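Local coordinates for mandelate racemase / muconate lactonizing enzyme, C-terminal domain protein (Labrenzia alexandrii, PDB 4E5T) that probably catalyses a magnesium-dependent conversion of a carboxylate substrate, as a putative member of the mandelate racemase and muconate lactonizing enzyme branch of the enolase superfamily, at residues 13-24 and 343-353; 182-191 and 217-227. All blocks are in the same frame, centred on the assembly; numbering follows the deposited sequence.

Contact 1. Residues 13-24 and 343-353; sequences GNPPPRHGGRYF and IRTFDGFFAEL
P15 lays the edge of its ring over one face of F349, with P15 CD 3.6 Å from the centroid of the F349 ring in a CH-pi contact. L353 CG covers the opposite face, so the phenyl group is sandwiched between aliphatic carbons. F349 reaches P15 because its CG stands anti to the backbone N (chi1 -159°). F24 brings CE2 to the edge of the same ring. The edge of the F24 ring also meets L353, F24 CD2 lying 3.7 Å from L353 CD1, while F24 CZ approaches F350 CZ at 4.0 Å with the two ring planes oblique. Aromatic and aliphatic side chains suit this largely buried side, which V381 of helix 379-383 extends beyond F349 and L353.

N14 shapes the loop from within. Its ND2 gives one bond to G21 O (2.9 Å, in the carbonyl plane) and another to H19 O from above that carbonyl's plane, so a single amide nitrogen ties together two carbonyls of the R18 to G21 turn. At G20 the backbone angles would press a side chain against the preceding carbonyl oxygen, so glycine suits the place, and I343 and F350 lie close on the side it would point to.

Toward the outer side the chemistry turns polar. P17 CG sits over the centre of the H19 imidazole, whose ND1 is 2.9 Å from R344 NH1; Y133 also stacks on H19. R344, bent at chi3, grips D347 side-on, its NE and NH2 both reaching OD1 (2.9 Å from NH2) close to the guanidinium plane. Without this guanidinium, as with an alanine here, D347 OD1 loses both donors, and the carboxylate, left with a weak bond from T345, would probably be freer to turn. The arrangement joins the hairpin loop between strands 4-13 and 23-31 of the N-terminal domain to the segment following barrel strand 340-342, the capping-domain-on-barrel closure characteristic of the enolase superfamily.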
loop_
_atom_site.group_PDB
_atom_site.type_symbol
_atom_site.label_atom_id
_atom_site.label_comp_id
_atom_site.label_asym_id
_atom_site.label_seq_id
_atom_site.Cartn_x
_atom_site.Cartn_y
_atom_site.Cartn_z
ATOM N N GLY A 13 -24.416 37.782 -24.077
ATOM C CA GLY A 13 -25.421 37.472 -23.068
ATOM C C GLY A 13 -26.430 36.457 -23.580
ATOM O O GLY A 13 -26.807 36.482 -24.746
ATOM N N ASN A 14 -26.862 35.553 -22.713
ATOM C CA ASN A 14 -27.788 34.489 -23.099
ATOM C C ASN A 14 -29.191 34.950 -22.759
ATOM O O ASN A 14 -29.445 35.371 -21.645
ATOM C CB ASN A 14 -27.433 33.202 -22.339
ATOM C CG ASN A 14 -28.112 31.953 -22.899
ATOM O OD1 ASN A 14 -28.563 31.921 -24.046
ATOM N ND2 ASN A 14 -28.173 30.907 -22.077
ATOM N N PRO A 15 -30.106 34.923 -23.731
ATOM C CA PRO A 15 -31.463 35.390 -23.421
ATOM C C PRO A 15 -32.281 34.338 -22.678
ATOM O O PRO A 15 -31.885 33.167 -22.637
ATOM C CB PRO A 15 -32.069 35.664 -24.809
ATOM C CG PRO A 15 -31.320 34.765 -25.724
ATOM C CD PRO A 15 -29.920 34.657 -25.169
ATOM N N PRO A 16 -33.404 34.765 -22.076
ATOM C CA PRO A 16 -34.430 33.877 -21.522
ATOM C C PRO A 16 -34.726 32.715 -22.461
ATOM O O PRO A 16 -34.840 32.935 -23.665
ATOM C CB PRO A 16 -35.639 34.793 -21.429
ATOM C CG PRO A 16 -35.030 36.110 -21.071
ATOM C CD PRO A 16 -33.711 36.181 -21.796
ATOM N N PRO A 17 -34.873 31.501 -21.907
ATOM C CA PRO A 17 -34.915 31.286 -20.459
ATOM C C PRO A 17 -33.536 31.039 -19.860
ATOM O O PRO A 17 -33.447 30.439 -18.789
ATOM C CB PRO A 17 -35.768 30.031 -20.340
ATOM C CG PRO A 17 -35.376 29.242 -21.542
ATOM C CD PRO A 17 -35.054 30.238 -22.639
ATOM N N ARG A 18 -32.492 31.490 -20.551
ATOM C CA ARG A 18 -31.118 31.440 -20.051
ATOM C C ARG A 18 -30.655 30.049 -19.613
ATOM O O ARG A 18 -29.882 29.930 -18.659
ATOM C CB ARG A 18 -30.896 32.457 -18.914
ATOM C CG ARG A 18 -31.215 33.905 -19.293
ATOM C CD ARG A 18 -30.793 34.910 -18.220
ATOM N NE ARG A 18 -31.566 34.744 -16.995
ATOM C CZ ARG A 18 -31.186 35.186 -15.802
ATOM N NH1 ARG A 18 -30.033 35.828 -15.662
ATOM N NH2 ARG A 18 -31.960 34.980 -14.746
ATOM N N HIS A 19 -31.129 29.004 -20.291
ATOM C CA HIS A 19 -30.574 27.674 -20.063
ATOM C C HIS A 19 -29.132 27.694 -20.556
ATOM O O HIS A 19 -28.823 28.324 -21.568
ATOM C CB HIS A 19 -31.376 26.583 -20.784
ATOM C CG HIS A 19 -32.796 26.468 -20.325
ATOM N ND1 HIS A 19 -33.779 25.874 -21.088
ATOM C CD2 HIS A 19 -33.403 26.873 -19.183
ATOM C CE1 HIS A 19 -34.930 25.921 -20.441
ATOM N NE2 HIS A 19 -34.730 26.521 -19.281
ATOM N N GLY A 20 -28.248 27.027 -19.819
ATOM C CA GLY A 20 -26.837 26.992 -20.162
ATOM C C GLY A 20 -26.067 28.184 -19.631
ATOM O O GLY A 20 -24.926 28.404 -20.017
ATOM N N GLY A 21 -26.697 28.966 -18.760
ATOM C CA GLY A 21 -26.008 30.058 -18.092
ATOM C C GLY A 21 -26.149 31.473 -18.635
ATOM O O GLY A 21 -26.816 31.719 -19.638
ATOM N N ARG A 22 -25.490 32.412 -17.959
ATOM C CA ARG A 22 -25.757 33.834 -18.142
ATOM C C ARG A 22 -25.104 34.457 -19.373
ATOM O O ARG A 22 -25.631 35.413 -19.915
ATOM C CB ARG A 22 -25.332 34.625 -16.898
ATOM C CG ARG A 22 -26.100 34.297 -15.642
ATOM C CD ARG A 22 -25.744 35.267 -14.529
ATOM N NE ARG A 22 -26.832 35.410 -13.566
ATOM C CZ ARG A 22 -26.878 34.800 -12.386
ATOM N NH1 ARG A 22 -25.879 34.001 -12.017
ATOM N NH2 ARG A 22 -27.922 34.997 -11.576
ATOM N N TYR A 23 -23.956 33.936 -19.794
ATOM C CA TYR A 23 -23.228 34.514 -20.919
ATOM C C TYR A 23 -22.268 33.502 -21.544
ATOM O O TYR A 23 -21.905 32.514 -20.900
ATOM C CB TYR A 23 -22.466 35.775 -20.478
ATOM C CG TYR A 23 -21.411 35.562 -19.393
ATOM C CD1 TYR A 23 -20.129 35.121 -19.714
ATOM C CD2 TYR A 23 -21.690 35.828 -18.056
ATOM C CE1 TYR A 23 -19.173 34.932 -18.738
ATOM C CE2 TYR A 23 -20.730 35.642 -17.066
ATOM C CZ TYR A 23 -19.473 35.195 -17.408
ATOM O OH TYR A 23 -18.502 35.006 -16.440
ATOM N N PHE A 24 -21.863 33.750 -22.791
ATOM C CA PHE A 24 -20.888 32.900 -23.478
ATOM C C PHE A 24 -19.694 33.733 -23.877
ATOM O O PHE A 24 -19.845 34.923 -24.155
ATOM C CB PHE A 24 -21.474 32.286 -24.745
ATOM C CG PHE A 24 -22.801 31.653 -24.553
ATOM C CD1 PHE A 24 -23.078 30.925 -23.414
ATOM C CD2 PHE A 24 -23.790 31.797 -25.509
ATOM C CE1 PHE A 24 -24.327 30.345 -23.230
ATOM C CE2 PHE A 24 -25.030 31.221 -25.341
ATOM C CZ PHE A 24 -25.308 30.494 -24.200
ATOM N N ILE A 343 -28.154 21.172 -24.256
ATOM C CA ILE A 343 -29.080 22.176 -23.752
ATOM C C ILE A 343 -30.398 21.971 -24.513
ATOM O O ILE A 343 -30.488 22.316 -25.696
ATOM C CB ILE A 343 -28.519 23.618 -23.948
ATOM C CG1 ILE A 343 -27.051 23.680 -23.544
ATOM C CG2 ILE A 343 -29.276 24.626 -23.097
ATOM C CD1 ILE A 343 -26.845 23.548 -22.027
ATOM N N ARG A 344 -31.399 21.393 -23.833
ATOM C CA ARG A 344 -32.638 20.930 -24.472
ATOM C C ARG A 344 -32.269 20.164 -25.743
ATOM O O ARG A 344 -31.411 19.285 -25.695
ATOM C CB ARG A 344 -33.592 22.092 -24.767
ATOM C CG ARG A 344 -34.055 22.884 -23.521
ATOM C CD ARG A 344 -34.760 24.224 -23.892
ATOM N NE ARG A 344 -34.107 24.916 -25.018
ATOM C CZ ARG A 344 -33.433 26.067 -24.941
ATOM N NH1 ARG A 344 -33.307 26.699 -23.789
ATOM N NH2 ARG A 344 -32.890 26.601 -26.028
ATOM N N THR A 345 -32.876 20.512 -26.877
ATOM C CA THR A 345 -32.512 19.894 -28.169
ATOM C C THR A 345 -31.678 20.803 -29.075
ATOM O O THR A 345 -31.848 20.786 -30.289
ATOM C CB THR A 345 -33.751 19.435 -28.994
ATOM O OG1 THR A 345 -34.696 20.520 -29.125
ATOM C CG2 THR A 345 -34.424 18.216 -28.357
ATOM N N PHE A 346 -30.795 21.599 -28.481
ATOM C CA PHE A 346 -29.936 22.524 -29.228
ATOM C C PHE A 346 -30.663 23.539 -30.115
ATOM O O PHE A 346 -30.113 24.015 -31.122
ATOM C CB PHE A 346 -28.870 21.758 -30.012
ATOM C CG PHE A 346 -27.741 21.278 -29.154
ATOM C CD1 PHE A 346 -26.966 22.187 -28.446
ATOM C CD2 PHE A 346 -27.463 19.925 -29.031
ATOM C CE1 PHE A 346 -25.930 21.755 -27.648
ATOM C CE2 PHE A 346 -26.424 19.490 -28.237
ATOM C CZ PHE A 346 -25.654 20.407 -27.544
ATOM N N ASP A 347 -31.887 23.875 -29.714
ATOM C CA ASP A 347 -32.733 24.829 -30.424
ATOM C C ASP A 347 -32.512 26.245 -29.899
ATOM O O ASP A 347 -31.509 26.512 -29.229
ATOM C CB ASP A 347 -34.215 24.440 -30.286
ATOM C CG ASP A 347 -34.628 24.152 -28.839
ATOM O OD1 ASP A 347 -34.085 24.786 -27.911
ATOM O OD2 ASP A 347 -35.505 23.284 -28.626
ATOM N N GLY A 348 -33.454 27.140 -30.202
ATOM C CA GLY A 348 -33.454 28.492 -29.663
ATOM C C GLY A 348 -32.175 29.246 -29.942
ATOM O O GLY A 348 -31.641 29.192 -31.052
ATOM N N PHE A 349 -31.650 29.920 -28.924
ATOM C CA PHE A 349 -30.467 30.747 -29.120
ATOM C C PHE A 349 -29.253 29.927 -29.558
ATOM O O PHE A 349 -28.334 30.450 -30.191
ATOM C CB PHE A 349 -30.164 31.563 -27.871
ATOM C CG PHE A 349 -29.309 32.770 -28.131
ATOM C CD1 PHE A 349 -29.684 33.696 -29.084
ATOM C CD2 PHE A 349 -28.122 32.978 -27.417
ATOM C CE1 PHE A 349 -28.903 34.817 -29.328
ATOM C CE2 PHE A 349 -27.337 34.098 -27.651
ATOM C CZ PHE A 349 -27.731 35.022 -28.616
ATOM N N PHE A 350 -29.271 28.635 -29.253
ATOM C CA PHE A 350 -28.184 27.754 -29.665
ATOM C C PHE A 350 -28.114 27.537 -31.172
ATOM O O PHE A 350 -27.079 27.151 -31.704
ATOM C CB PHE A 350 -28.249 26.425 -28.905
ATOM C CG PHE A 350 -27.743 26.530 -27.507
ATOM C CD1 PHE A 350 -28.537 27.072 -26.510
ATOM C CD2 PHE A 350 -26.451 26.147 -27.198
ATOM C CE1 PHE A 350 -28.063 27.204 -25.228
ATOM C CE2 PHE A 350 -25.974 26.275 -25.914
ATOM C CZ PHE A 350 -26.786 26.804 -24.928
ATOM N N ALA A 351 -29.216 27.796 -31.863
ATOM C CA ALA A 351 -29.234 27.636 -33.306
ATOM C C ALA A 351 -29.005 28.984 -33.955
ATOM O O ALA A 351 -28.394 29.070 -35.008
ATOM C CB ALA A 351 -30.546 27.023 -33.764
ATOM N N GLU A 352 -29.491 30.043 -33.325
ATOM C CA GLU A 352 -29.366 31.372 -33.914
ATOM C C GLU A 352 -27.886 31.778 -33.974
ATOM O O GLU A 352 -27.441 32.368 -34.959
ATOM C CB GLU A 352 -30.233 32.385 -33.145
ATOM C CG GLU A 352 -30.316 33.789 -33.741
ATOM C CD GLU A 352 -31.149 34.727 -32.864
ATOM O OE1 GLU A 352 -31.840 34.203 -31.956
ATOM O OE2 GLU A 352 -31.110 35.973 -33.071
ATOM N N LEU A 353 -27.129 31.427 -32.931
ATOM C CA LEU A 353 -25.677 31.684 -32.875
ATOM C C LEU A 353 -24.853 30.922 -33.930
ATOM O O LEU A 353 -23.743 31.312 -34.268
ATOM C CB LEU A 353 -25.111 31.435 -31.460
ATOM C CG LEU A 353 -25.329 32.549 -30.426
ATOM C CD1 LEU A 353 -24.947 32.078 -29.033
ATOM C CD2 LEU A 353 -24.580 33.831 -30.778
#

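Contact 2. Residues 182-191 and 217-227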
loop_
_atom_site.group_PDB
_atom_site.type_symbol
_atom_site.label_atom_id
_atom_site.label_comp_id
_atom_site.label_asym_id
_atom_site.label_seq_id
_atom_site.Cartn_x
_atom_site.Cartn_y
_atom_site.Cartn_z
ATOM N N ASP A 182 -18.561 23.990 1.208
ATOM C CA ASP A 182 -18.635 22.563 0.919
ATOM C C ASP A 182 -17.260 21.908 1.103
ATOM O O ASP A 182 -16.244 22.594 1.000
ATOM C CB ASP A 182 -19.189 22.364 -0.497
ATOM C CG ASP A 182 -20.704 22.599 -0.571
ATOM O OD1 ASP A 182 -21.294 22.966 0.473
ATOM O OD2 ASP A 182 -21.305 22.424 -1.665
ATOM N N GLY A 183 -17.206 20.599 1.384
ATOM C CA GLY A 183 -18.366 19.720 1.448
ATOM C C GLY A 183 -19.129 19.776 2.755
ATOM O O GLY A 183 -18.577 20.073 3.824
ATOM N N HIS A 184 -20.421 19.488 2.673
ATOM C CA HIS A 184 -21.255 19.459 3.867
ATOM C C HIS A 184 -21.990 18.121 3.993
ATOM O O HIS A 184 -21.692 17.175 3.275
ATOM C CB HIS A 184 -22.237 20.623 3.846
ATOM C CG HIS A 184 -23.289 20.501 2.792
ATOM N ND1 HIS A 184 -23.163 21.073 1.544
ATOM C CD2 HIS A 184 -24.492 19.878 2.802
ATOM C CE1 HIS A 184 -24.241 20.803 0.830
ATOM N NE2 HIS A 184 -25.062 20.080 1.570
ATOM N N GLN A 185 -22.949 18.042 4.902
ATOM C CA GLN A 185 -23.653 16.787 5.140
ATOM C C GLN A 185 -25.128 16.874 4.675
ATOM O O GLN A 185 -25.815 17.880 4.925
ATOM C CB GLN A 185 -23.540 16.435 6.630
ATOM C CG GLN A 185 -23.833 14.994 6.986
ATOM C CD GLN A 185 -22.633 14.075 6.833
ATOM O OE1 GLN A 185 -22.792 12.891 6.534
ATOM N NE2 GLN A 185 -21.428 14.608 7.049
ATOM N N PRO A 186 -25.626 15.824 3.993
ATOM C CA PRO A 186 -27.006 15.938 3.506
ATOM C C PRO A 186 -27.972 15.974 4.661
ATOM O O PRO A 186 -27.784 15.268 5.652
ATOM C CB PRO A 186 -27.215 14.658 2.677
ATOM C CG PRO A 186 -26.224 13.711 3.166
ATOM C CD PRO A 186 -25.040 14.508 3.690
ATOM N N SER A 187 -28.989 16.811 4.552
ATOM C CA SER A 187 -30.056 16.785 5.536
ATOM C C SER A 187 -30.908 15.562 5.253
ATOM O O SER A 187 -30.835 14.995 4.164
ATOM C CB SER A 187 -30.917 18.034 5.427
ATOM O OG SER A 187 -31.800 17.916 4.331
ATOM N N LEU A 188 -31.718 15.155 6.221
ATOM C CA LEU A 188 -32.649 14.058 5.990
ATOM C C LEU A 188 -33.675 14.410 4.905
ATOM O O LEU A 188 -34.085 13.537 4.136
ATOM C CB LEU A 188 -33.319 13.622 7.292
ATOM C CG LEU A 188 -32.331 13.037 8.307
ATOM C CD1 LEU A 188 -33.005 12.759 9.627
ATOM C CD2 LEU A 188 -31.679 11.772 7.778
ATOM N N GLU A 189 -34.064 15.686 4.839
ATOM C CA GLU A 189 -34.875 16.205 3.726
ATOM C C GLU A 189 -34.154 16.045 2.367
ATOM O O GLU A 189 -34.749 15.586 1.381
ATOM C CB GLU A 189 -35.211 17.684 3.949
ATOM C CG GLU A 189 -36.654 17.989 4.306
ATOM C CD GLU A 189 -37.037 19.450 4.021
ATOM O OE1 GLU A 189 -37.233 20.216 4.996
ATOM O OE2 GLU A 189 -37.150 19.829 2.826
ATOM N N ASP A 190 -32.881 16.449 2.326
ATOM C CA ASP A 190 -32.046 16.280 1.145
ATOM C C ASP A 190 -32.069 14.814 0.727
ATOM O O ASP A 190 -32.167 14.515 -0.455
ATOM C CB ASP A 190 -30.597 16.734 1.404
ATOM C CG ASP A 190 -30.447 18.262 1.526
ATOM O OD1 ASP A 190 -31.256 18.992 0.919
ATOM O OD2 ASP A 190 -29.508 18.734 2.224
ATOM N N LEU A 191 -32.013 13.895 1.693
ATOM C CA LEU A 191 -32.036 12.461 1.370
ATOM C C LEU A 191 -33.405 11.985 0.893
ATOM O O LEU A 191 -33.487 11.192 -0.042
ATOM C CB LEU A 191 -31.583 11.602 2.553
ATOM C CG LEU A 191 -30.128 11.710 2.996
ATOM C CD1 LEU A 191 -29.951 11.058 4.349
ATOM C CD2 LEU A 191 -29.208 11.085 1.961
ATOM N N GLY A 217 -20.891 18.725 -6.134
ATOM C CA GLY A 217 -19.854 18.675 -5.112
ATOM C C GLY A 217 -20.297 18.949 -3.683
ATOM O O GLY A 217 -19.455 19.253 -2.841
ATOM N N GLN A 218 -21.599 18.818 -3.410
ATOM C CA GLN A 218 -22.177 19.206 -2.122
ATOM C C GLN A 218 -21.475 18.582 -0.940
ATOM O O GLN A 218 -21.175 19.254 0.057
ATOM C CB GLN A 218 -23.655 18.811 -2.027
ATOM C CG GLN A 218 -24.633 19.778 -2.653
ATOM C CD GLN A 218 -24.850 19.490 -4.125
ATOM O OE1 GLN A 218 -23.912 19.143 -4.846
ATOM N NE2 GLN A 218 -26.094 19.607 -4.575
ATOM N N PHE A 219 -21.219 17.286 -1.050
ATOM C CA PHE A 219 -21.006 16.488 0.147
ATOM C C PHE A 219 -19.564 16.170 0.469
ATOM O O PHE A 219 -18.682 16.290 -0.368
ATOM C CB PHE A 219 -21.880 15.239 0.087
ATOM C CG PHE A 219 -23.317 15.545 -0.274
ATOM C CD1 PHE A 219 -24.126 16.266 0.599
ATOM C CD2 PHE A 219 -23.846 15.149 -1.496
ATOM C CE1 PHE A 219 -25.441 16.565 0.261
ATOM C CE2 PHE A 219 -25.144 15.448 -1.831
ATOM C CZ PHE A 219 -25.946 16.154 -0.955
ATOM N N THR A 220 -19.334 15.843 1.730
ATOM C CA THR A 220 -18.099 15.232 2.144
ATOM C C THR A 220 -18.265 13.782 1.774
ATOM O O THR A 220 -19.365 13.363 1.419
ATOM C CB THR A 220 -17.894 15.333 3.654
ATOM O OG1 THR A 220 -18.894 14.553 4.341
ATOM C CG2 THR A 220 -17.953 16.795 4.087
ATOM N N VAL A 221 -17.173 13.033 1.847
ATOM C CA VAL A 221 -17.188 11.623 1.515
ATOM C C VAL A 221 -18.240 10.843 2.300
ATOM O O VAL A 221 -19.019 10.098 1.715
ATOM C CB VAL A 221 -15.795 11.009 1.694
ATOM C CG1 VAL A 221 -15.845 9.492 1.591
ATOM C CG2 VAL A 221 -14.845 11.602 0.656
ATOM N N SER A 222 -18.285 11.030 3.612
ATOM C CA SER A 222 -19.292 10.346 4.419
ATOM C C SER A 222 -20.724 10.706 3.979
ATOM O O SER A 222 -21.593 9.844 3.878
ATOM C CB SER A 222 -19.091 10.633 5.913
ATOM O OG SER A 222 -19.144 12.024 6.188
ATOM N N GLY A 223 -20.964 11.981 3.706
ATOM C CA GLY A 223 -22.297 12.412 3.343
ATOM C C GLY A 223 -22.681 11.824 2.011
ATOM O O GLY A 223 -23.832 11.468 1.783
ATOM N N ALA A 224 -21.696 11.714 1.130
ATOM C CA ALA A 224 -21.920 11.174 -0.197
ATOM C C ALA A 224 -22.262 9.693 -0.132
ATOM O O ALA A 224 -23.091 9.211 -0.916
ATOM C CB ALA A 224 -20.724 11.406 -1.059
ATOM N N LYS A 225 -21.650 8.967 0.805
ATOM C CA LYS A 225 -22.000 7.553 0.985
ATOM C C LYS A 225 -23.401 7.371 1.592
ATOM O O LYS A 225 -24.124 6.455 1.216
ATOM C CB LYS A 225 -20.933 6.792 1.774
ATOM C CG LYS A 225 -19.542 6.891 1.171
ATOM C CD LYS A 225 -18.609 5.769 1.632
ATOM C CE LYS A 225 -18.748 5.466 3.113
ATOM N NZ LYS A 225 -17.796 4.418 3.550
ATOM N N ARG A 226 -23.780 8.249 2.514
ATOM C CA ARG A 226 -25.118 8.241 3.087
ATOM C C ARG A 226 -26.185 8.320 1.983
ATOM O O ARG A 226 -27.235 7.667 2.053
ATOM C CB ARG A 226 -25.281 9.401 4.081
ATOM C CG ARG A 226 -24.475 9.247 5.368
ATOM C CD ARG A 226 -24.724 10.401 6.334
ATOM N NE ARG A 226 -26.091 10.413 6.840
ATOM C CZ ARG A 226 -26.721 11.504 7.263
ATOM N NH1 ARG A 226 -26.111 12.678 7.236
ATOM N NH2 ARG A 226 -27.967 11.426 7.703
ATOM N N LEU A 227 -25.898 9.103 0.953
ATOM C CA LEU A 227 -26.854 9.337 -0.110
ATOM C C LEU A 227 -26.832 8.215 -1.136
ATOM O O LEU A 227 -27.885 7.723 -1.557
ATOM C CB LEU A 227 -26.562 10.678 -0.777
ATOM C CG LEU A 227 -27.355 10.954 -2.042
ATOM C CD1 LEU A 227 -28.815 10.832 -1.741
ATOM C CD2 LEU A 227 -27.008 12.323 -2.546
#
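H184 N donates to Q218 O over 2.7 Å in a nearly straight bond, and H184 O accepts in return from T220 N at 3.1 Å. These two bonds make a single beta bridge between H184 and F219. G183, which follows a cis peptide bond, lies so close to the F219 carbonyl that a side chain would have no room.

The H184 ring is held from two directions. Its ND1 donates to D182 OD1 (2.9 Å), which lies near the ring plane, although the carboxylate is met from above its own plane; D182 OD1 also bonds T179. One face of the imidazole receives the edge of F219, an offset edge-to-face pair with planes 64° apart. With CG set between the backbone N and the carbonyl carbon (chi1 69°), the ring also lies alongside Q218, CE1 facing Q218 CB. The Q218 amide itself turns to H216 and D173.

P186 wedges between F219 and helix 221-231: P186 CB touches F219 CE1 at 3.6 Å, while P186 CD rests on G223 CA, where glycine lets the backbones come close. Beyond it, Q185 OE1 takes a weak bond from R226 NH1 (3.4 Å), and R226 spreads its guanidinium beneath L191 CD1, which lies over one face. L191 CD2 then meets L227 CD1 at 3.7 Å. S187 and D190 close a capping box that starts helix 188-205.

Q185 and R226 reach onward to a second subunit, with weak links to Q312 and D210 of that chain. Backbone bonds thus fix the register of two loops following neighbouring barrel strands, P186 and the L191-L227 pair pack the first turns of the two helices together, and the buried polar ends of Q185 and R226 are shared with the subunit interface.

Contact 1 joins two domains, bringing the N-terminal hairpin loop 13-24 against the end of the barrel, whereas contact 2 lies wholly within the barrel domain and links successive beta-alpha units. Contact 1 is partly buried, grading from an aromatic interior to a more exposed arginine and aspartate, and no other subunit touches it. Contact 2 is the more thoroughly buried although it lies farther from the chain centre, probably in part because a second subunit packs against it. Accordingly contact 1 relies on ring and proline packing, without a clear hydrogen bond across it, while contact 2 has a bridged backbone. Their centres are 31 Å apart and they share no element.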